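Local coordinates for periplasmic binding protein (Veillonella parvula, PDB 4MO9) that probably binds a solute, perhaps an iron-siderophore complex, in the periplasm for an ABC importer, and has a TroA-like fold, at residues Ile121-Lys126 against Tyr146-Ala151; Ala57-Asp62 against Lys166-Glu171. All coordinates share one frame; numbering follows the deposited sequence.

Both interactions lie in the lobe that carries the parallel four-stranded sheet. Interaction 1 (121-126 with 146-151) lies where two strands of this sheet end, close to the ligand pocket: the side chain of His150 is about 6 Å from bound trimethylamine oxide and meets the ring of the pocket residue Trp45. Interaction 2 (57-62 with 166-171) joins two helix ends. The centres are 19 Å apart, the nearest atoms about 7 Å, and the two do not touch. The chain connects them: strand 143-147 leads into helix 154-168, which ends in interaction 2. Tyr149 OH also hydrogen-bonds to Thr54 OG1 on helix 52-59, whose end forms the other half of interaction 2.

Interaction 1. Residues Ile121-Lys126 against Tyr146-Ala151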
loop_
_atom_site.group_PDB
_atom_site.type_symbol
_atom_site.label_atom_id
_atom_site.label_comp_id
_atom_site.label_asym_id
_atom_site.label_seq_id
_atom_site.Cartn_x
_atom_site.Cartn_y
_atom_site.Cartn_z
ATOM N N ILE A 121 3.052 -14.665 -4.543
ATOM C CA ILE A 121 2.795 -13.861 -5.739
ATOM C C ILE A 121 1.469 -13.133 -5.626
ATOM O O ILE A 121 0.429 -13.764 -5.452
ATOM C CB ILE A 121 2.766 -14.746 -7.001
ATOM C CG1 ILE A 121 4.132 -15.401 -7.222
ATOM C CG2 ILE A 121 2.361 -13.910 -8.235
ATOM C CD1 ILE A 121 5.219 -14.419 -7.731
ATOM N N PRO A 122 1.486 -11.795 -5.725
ATOM C CA PRO A 122 0.200 -11.091 -5.741
ATOM C C PRO A 122 -0.652 -11.502 -6.946
ATOM O O PRO A 122 -0.117 -11.785 -8.031
ATOM C CB PRO A 122 0.614 -9.610 -5.862
ATOM C CG PRO A 122 1.984 -9.564 -5.208
ATOM C CD PRO A 122 2.633 -10.868 -5.662
ATOM N N VAL A 123 -1.967 -11.567 -6.751
ATOM C CA VAL A 123 -2.886 -11.872 -7.850
ATOM C C VAL A 123 -2.689 -10.946 -9.055
ATOM O O VAL A 123 -2.782 -11.382 -10.206
ATOM C CB VAL A 123 -4.356 -11.847 -7.357
ATOM C CG1 VAL A 123 -5.335 -11.766 -8.523
ATOM C CG2 VAL A 123 -4.640 -13.085 -6.489
ATOM N N ASP A 124 -2.415 -9.667 -8.802
ATOM C CA ASP A 124 -2.184 -8.724 -9.903
ATOM C C ASP A 124 -0.946 -9.097 -10.730
ATOM O O ASP A 124 -0.764 -8.613 -11.850
ATOM C CB ASP A 124 -2.063 -7.290 -9.367
ATOM C CG ASP A 124 -3.422 -6.642 -9.110
ATOM O OD1 ASP A 124 -4.444 -7.374 -9.096
ATOM O OD2 ASP A 124 -3.471 -5.399 -8.923
ATOM N N LEU A 125 -0.105 -9.963 -10.171
ATOM C CA LEU A 125 1.121 -10.416 -10.827
ATOM C C LEU A 125 0.994 -11.877 -11.315
ATOM O O LEU A 125 1.871 -12.394 -12.021
ATOM C CB LEU A 125 2.305 -10.267 -9.847
ATOM C CG LEU A 125 3.736 -10.548 -10.333
ATOM C CD1 LEU A 125 4.104 -9.679 -11.523
ATOM C CD2 LEU A 125 4.727 -10.324 -9.191
ATOM N N LYS A 126 -0.119 -12.528 -10.960
ATOM C CA LYS A 126 -0.339 -13.954 -11.261
ATOM C C LYS A 126 -0.274 -14.330 -12.752
ATOM O O LYS A 126 0.404 -15.303 -13.125
ATOM C CB LYS A 126 -1.676 -14.420 -10.654
ATOM C CG LYS A 126 -2.118 -15.869 -11.021
ATOM C CD LYS A 126 -3.255 -16.314 -10.092
ATOM C CE LYS A 126 -3.852 -17.670 -10.478
ATOM N NZ LYS A 126 -4.563 -17.646 -11.778
ATOM N N TYR A 146 -0.545 -17.692 -3.727
ATOM C CA TYR A 146 -1.089 -16.393 -4.192
ATOM C C TYR A 146 -1.679 -15.590 -3.043
ATOM O O TYR A 146 -2.337 -16.150 -2.168
ATOM C CB TYR A 146 -2.141 -16.601 -5.288
ATOM C CG TYR A 146 -1.538 -17.164 -6.557
ATOM C CD1 TYR A 146 -0.512 -16.487 -7.215
ATOM C CD2 TYR A 146 -1.983 -18.363 -7.093
ATOM C CE1 TYR A 146 0.054 -16.997 -8.368
ATOM C CE2 TYR A 146 -1.420 -18.883 -8.248
ATOM C CZ TYR A 146 -0.404 -18.188 -8.878
ATOM O OH TYR A 146 0.164 -18.696 -10.024
ATOM N N ILE A 147 -1.447 -14.277 -3.048
ATOM C CA ILE A 147 -1.987 -13.384 -2.030
ATOM C C ILE A 147 -2.608 -12.186 -2.764
ATOM O O ILE A 147 -2.371 -11.999 -3.964
ATOM C CB ILE A 147 -0.883 -12.894 -1.070
ATOM C CG1 ILE A 147 0.155 -12.062 -1.836
ATOM C CG2 ILE A 147 -0.201 -14.082 -0.360
ATOM C CD1 ILE A 147 1.165 -11.350 -0.931
ATOM N N ASP A 148 -3.401 -11.371 -2.075
ATOM C CA ASP A 148 -4.083 -10.299 -2.790
ATOM C C ASP A 148 -4.512 -9.184 -1.850
ATOM O O ASP A 148 -5.643 -9.172 -1.340
ATOM C CB ASP A 148 -5.291 -10.829 -3.587
ATOM C CG ASP A 148 -5.889 -9.778 -4.527
ATOM O OD1 ASP A 148 -5.285 -8.692 -4.718
ATOM O OD2 ASP A 148 -6.970 -10.031 -5.102
ATOM N N TYR A 149 -3.609 -8.239 -1.637
ATOM C CA TYR A 149 -3.947 -7.028 -0.911
ATOM C C TYR A 149 -4.529 -5.970 -1.849
ATOM O O TYR A 149 -5.125 -4.986 -1.383
ATOM C CB TYR A 149 -2.698 -6.489 -0.210
ATOM C CG TYR A 149 -2.185 -7.361 0.918
ATOM C CD1 TYR A 149 -3.034 -7.806 1.923
ATOM C CD2 TYR A 149 -0.848 -7.745 0.969
ATOM C CE1 TYR A 149 -2.562 -8.600 2.967
ATOM C CE2 TYR A 149 -0.364 -8.553 1.994
ATOM C CZ TYR A 149 -1.228 -8.969 2.995
ATOM O OH TYR A 149 -0.748 -9.752 4.017
ATOM N N HIS A 150 -4.378 -6.162 -3.164
ATOM C CA HIS A 150 -4.795 -5.128 -4.122
ATOM C C HIS A 150 -6.307 -5.077 -4.262
ATOM O O HIS A 150 -6.866 -4.040 -4.638
ATOM C CB HIS A 150 -4.154 -5.340 -5.502
ATOM C CG HIS A 150 -2.673 -5.121 -5.522
ATOM N ND1 HIS A 150 -1.771 -6.044 -5.034
ATOM C CD2 HIS A 150 -1.936 -4.076 -5.974
ATOM C CE1 HIS A 150 -0.542 -5.575 -5.179
ATOM N NE2 HIS A 150 -0.615 -4.383 -5.754
ATOM N N ALA A 151 -6.979 -6.185 -3.956
ATOM C CA ALA A 151 -8.443 -6.217 -4.070
ATOM C C ALA A 151 -9.089 -5.230 -3.097
ATOM O O ALA A 151 -10.185 -4.720 -3.345
ATOM C CB ALA A 151 -8.966 -7.627 -3.795
HETATM O O HOH W 1 -2.974 -8.649 -6.084
HETATM O O HOH W 2 -6.474 -7.698 -7.158
#
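Lys126 lies across the ring of Tyr146 at about a right angle. Lys126 CD sits over the centre of one face of the Tyr146 ring, 3.6 Å from its centroid, in a CH-pi contact. The chain reaches this place with CG anti to the backbone N (chi1 174°). It runs extended to Lys126 CE, 3.5 Å from Tyr146 CE2, and bends only at the last torsion. The ring edge faces the other strand: Ile121 O lies in the ring plane, 3.4 Å from Tyr146 CD1. The Ile121 side chain runs alongside, pointing the same way. Tyr146 OH is hydrogen-bonded to Glu130, which also forms a long, weak ion pair with Lys126 NZ. With alanine at Tyr146, the methylenes of Lys126 would probably lose the surface they rest on, and Glu130 its hydroxyl partner.

Ile121-Tyr146 and Pro122-Ile147 are parallel bridges between strands 118-122 and 143-147, the latter at the sheet edge. Helix 123-132 starts the connection between them, a beta-alpha-beta crossover. Ile147 N donates to Ile121 O (3.1 Å), and Val123 N to Ile147 O (2.8 Å).

Beyond the strands, Val123 CG2 packs 3.7 Å from Asp148 CB. Asp148 OD1 takes weak bonds from His150 N and Ala151 N. Asp148 OD1 also accepts from water 1 at 2.7 Å, and this water accepts from Asp124 N. Asp124 puts its CB over one face of the His150 ring. Its carboxylate plane is turned 35° from the imidazole, and Asp124 OD2 lies 3.5 Å from His150 CB. The His150 ring also meets Trp45 of the trimethylamine oxide pocket.

Interaction 2. Residues Ala57-Asp62 against Lys166-Glu171; sequences ALMGKD and KALGKE
Leu58 and Leu168 share one first torsion: CG is anti to the carbonyl carbon in both, with chi1 at -70° and -75°. Each leucine starts toward the other segment. The side chains cross obliquely, with Leu58 CD1 4.1 Å from Leu168 CD1. Met59, a selenomethionine, reaches the contact by bending. Its CB does not start toward the other segment. Its first torsion sets Met59 CG 4.2 Å from Leu168 CD1. The bend at chi2 then brings Met59 SE to 3.9 Å from Lys170 CG. Met59 and Lys170 cross at about a right angle.

Lys170 is bent at chi2, chi3 and chi4. It slides past Leu58 in the opposite direction, so different parts of the two residues meet: Leu58 CD2 is 4.1 Å from Lys170 CB, and Lys170 CE is 3.7 Å from Leu58 O. The lysine thus works here mainly through its methylenes. Lys170 NZ is 5.4 Å from Asp62 OD2, an opposite charge but not in contact; Asp62 OD1 forms a salt bridge with Lys65.

The contact is between helix ends. Gly169, with phi 69°, closes helix 154-168 in a Schellman motif, Gly169 N bonded to Lys166 O at 3.2 Å. Lys170 follows as N-cap of helix 171-194. This long helix leads toward the second lobe and is consistent with the rigid interlobe helix of TroA-like binding proteins. Gly60, also at positive phi, is the first residue beyond helix 52-59. Leu58 touches Ala174 and Ile177 on helix 171-194 as well, and Ala57 O accepts a hydrogen bond from Arg173 NE.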
loop_
_atom_site.group_PDB
_atom_site.type_symbol
_atom_site.label_atom_id
_atom_site.label_comp_id
_atom_site.label_asym_id
_atom_site.label_seq_id
_atom_site.Cartn_x
_atom_site.Cartn_y
_atom_site.Cartn_z
ATOM N N ALA A 57 6.278 -8.399 9.733
ATOM C CA ALA A 57 5.360 -8.293 10.866
ATOM C C ALA A 57 5.224 -9.617 11.614
ATOM O O ALA A 57 4.982 -9.635 12.827
ATOM C CB ALA A 57 4.000 -7.807 10.386
ATOM N N LEU A 58 5.386 -10.723 10.895
ATOM C CA LEU A 58 5.292 -12.060 11.485
ATOM C C LEU A 58 6.599 -12.490 12.150
ATOM O O LEU A 58 6.594 -13.090 13.235
ATOM C CB LEU A 58 4.893 -13.077 10.405
ATOM C CG LEU A 58 3.456 -12.929 9.903
ATOM C CD1 LEU A 58 3.259 -13.608 8.546
ATOM C CD2 LEU A 58 2.483 -13.491 10.921
HETATM N N MSE A 59 7.725 -12.182 11.506
HETATM C CA MSE A 59 9.012 -12.699 11.969
HETATM C C MSE A 59 9.771 -11.727 12.875
HETATM O O MSE A 59 10.664 -12.141 13.625
HETATM C CB MSE A 59 9.904 -13.061 10.777
HETATM C CG MSE A 59 9.326 -14.080 9.804
HETATM SE SE MSE A 59 8.913 -15.784 10.660
HETATM C CE MSE A 59 10.644 -16.147 11.515
ATOM N N GLY A 60 9.440 -10.440 12.798
ATOM C CA GLY A 60 10.165 -9.454 13.587
ATOM C C GLY A 60 11.656 -9.488 13.285
ATOM O O GLY A 60 12.059 -9.444 12.119
ATOM N N LYS A 61 12.472 -9.583 14.333
ATOM C CA LYS A 61 13.923 -9.540 14.175
ATOM C C LYS A 61 14.466 -10.737 13.402
ATOM O O LYS A 61 15.582 -10.682 12.881
ATOM C CB LYS A 61 14.605 -9.462 15.535
ATOM C CG LYS A 61 14.479 -8.120 16.233
ATOM C CD LYS A 61 15.077 -8.207 17.634
ATOM C CE LYS A 61 15.430 -6.832 18.189
ATOM N NZ LYS A 61 16.017 -6.921 19.559
ATOM N N ASP A 62 13.677 -11.811 13.337
ATOM C CA ASP A 62 14.082 -13.032 12.635
ATOM C C ASP A 62 13.776 -12.987 11.141
ATOM O O ASP A 62 13.976 -13.979 10.438
ATOM C CB ASP A 62 13.398 -14.261 13.247
ATOM C CG ASP A 62 13.845 -14.530 14.671
ATOM O OD1 ASP A 62 15.038 -14.308 14.977
ATOM O OD2 ASP A 62 12.995 -14.963 15.482
ATOM N N LYS A 166 0.633 -19.094 8.007
ATOM C CA LYS A 166 0.646 -20.548 8.120
ATOM C C LYS A 166 1.873 -21.118 7.402
ATOM O O LYS A 166 2.491 -22.081 7.874
ATOM C CB LYS A 166 -0.652 -21.158 7.578
ATOM C CG LYS A 166 -0.791 -22.652 7.883
ATOM C CD LYS A 166 -2.206 -23.147 7.617
ATOM C CE LYS A 166 -2.392 -24.564 8.151
ATOM N NZ LYS A 166 -3.742 -25.075 7.804
ATOM N N ALA A 167 2.233 -20.510 6.274
ATOM C CA ALA A 167 3.422 -20.921 5.528
ATOM C C ALA A 167 4.692 -20.786 6.375
ATOM O O ALA A 167 5.618 -21.609 6.279
ATOM C CB ALA A 167 3.540 -20.109 4.249
ATOM N N LEU A 168 4.720 -19.750 7.209
ATOM C CA LEU A 168 5.881 -19.448 8.043
ATOM C C LEU A 168 5.852 -20.123 9.411
ATOM O O LEU A 168 6.803 -19.988 10.187
ATOM C CB LEU A 168 6.020 -17.926 8.208
ATOM C CG LEU A 168 6.551 -17.205 6.975
ATOM C CD1 LEU A 168 6.505 -15.684 7.146
ATOM C CD2 LEU A 168 7.965 -17.674 6.729
ATOM N N GLY A 169 4.792 -20.872 9.714
ATOM C CA GLY A 169 4.638 -21.429 11.047
ATOM C C GLY A 169 4.344 -20.384 12.117
ATOM O O GLY A 169 4.720 -20.559 13.280
ATOM N N LYS A 170 3.678 -19.294 11.727
ATOM C CA LYS A 170 3.326 -18.230 12.661
ATOM C C LYS A 170 1.817 -17.968 12.664
ATOM O O LYS A 170 1.380 -16.817 12.555
ATOM C CB LYS A 170 4.078 -16.945 12.314
ATOM C CG LYS A 170 5.570 -17.117 12.138
ATOM C CD LYS A 170 6.215 -17.672 13.386
ATOM C CE LYS A 170 6.702 -16.587 14.301
ATOM N NZ LYS A 170 8.018 -16.977 14.886
ATOM N N GLU A 171 1.024 -19.032 12.805
ATOM C CA GLU A 171 -0.436 -18.905 12.742
ATOM C C GLU A 171 -1.026 -17.986 13.802
ATOM O O GLU A 171 -1.955 -17.232 13.511
ATOM C CB GLU A 171 -1.118 -20.274 12.850
ATOM C CG GLU A 171 -1.009 -21.121 11.605
ATOM C CD GLU A 171 -1.635 -22.489 11.793
ATOM O OE1 GLU A 171 -0.882 -23.490 11.860
ATOM O OE2 GLU A 171 -2.883 -22.556 11.872
#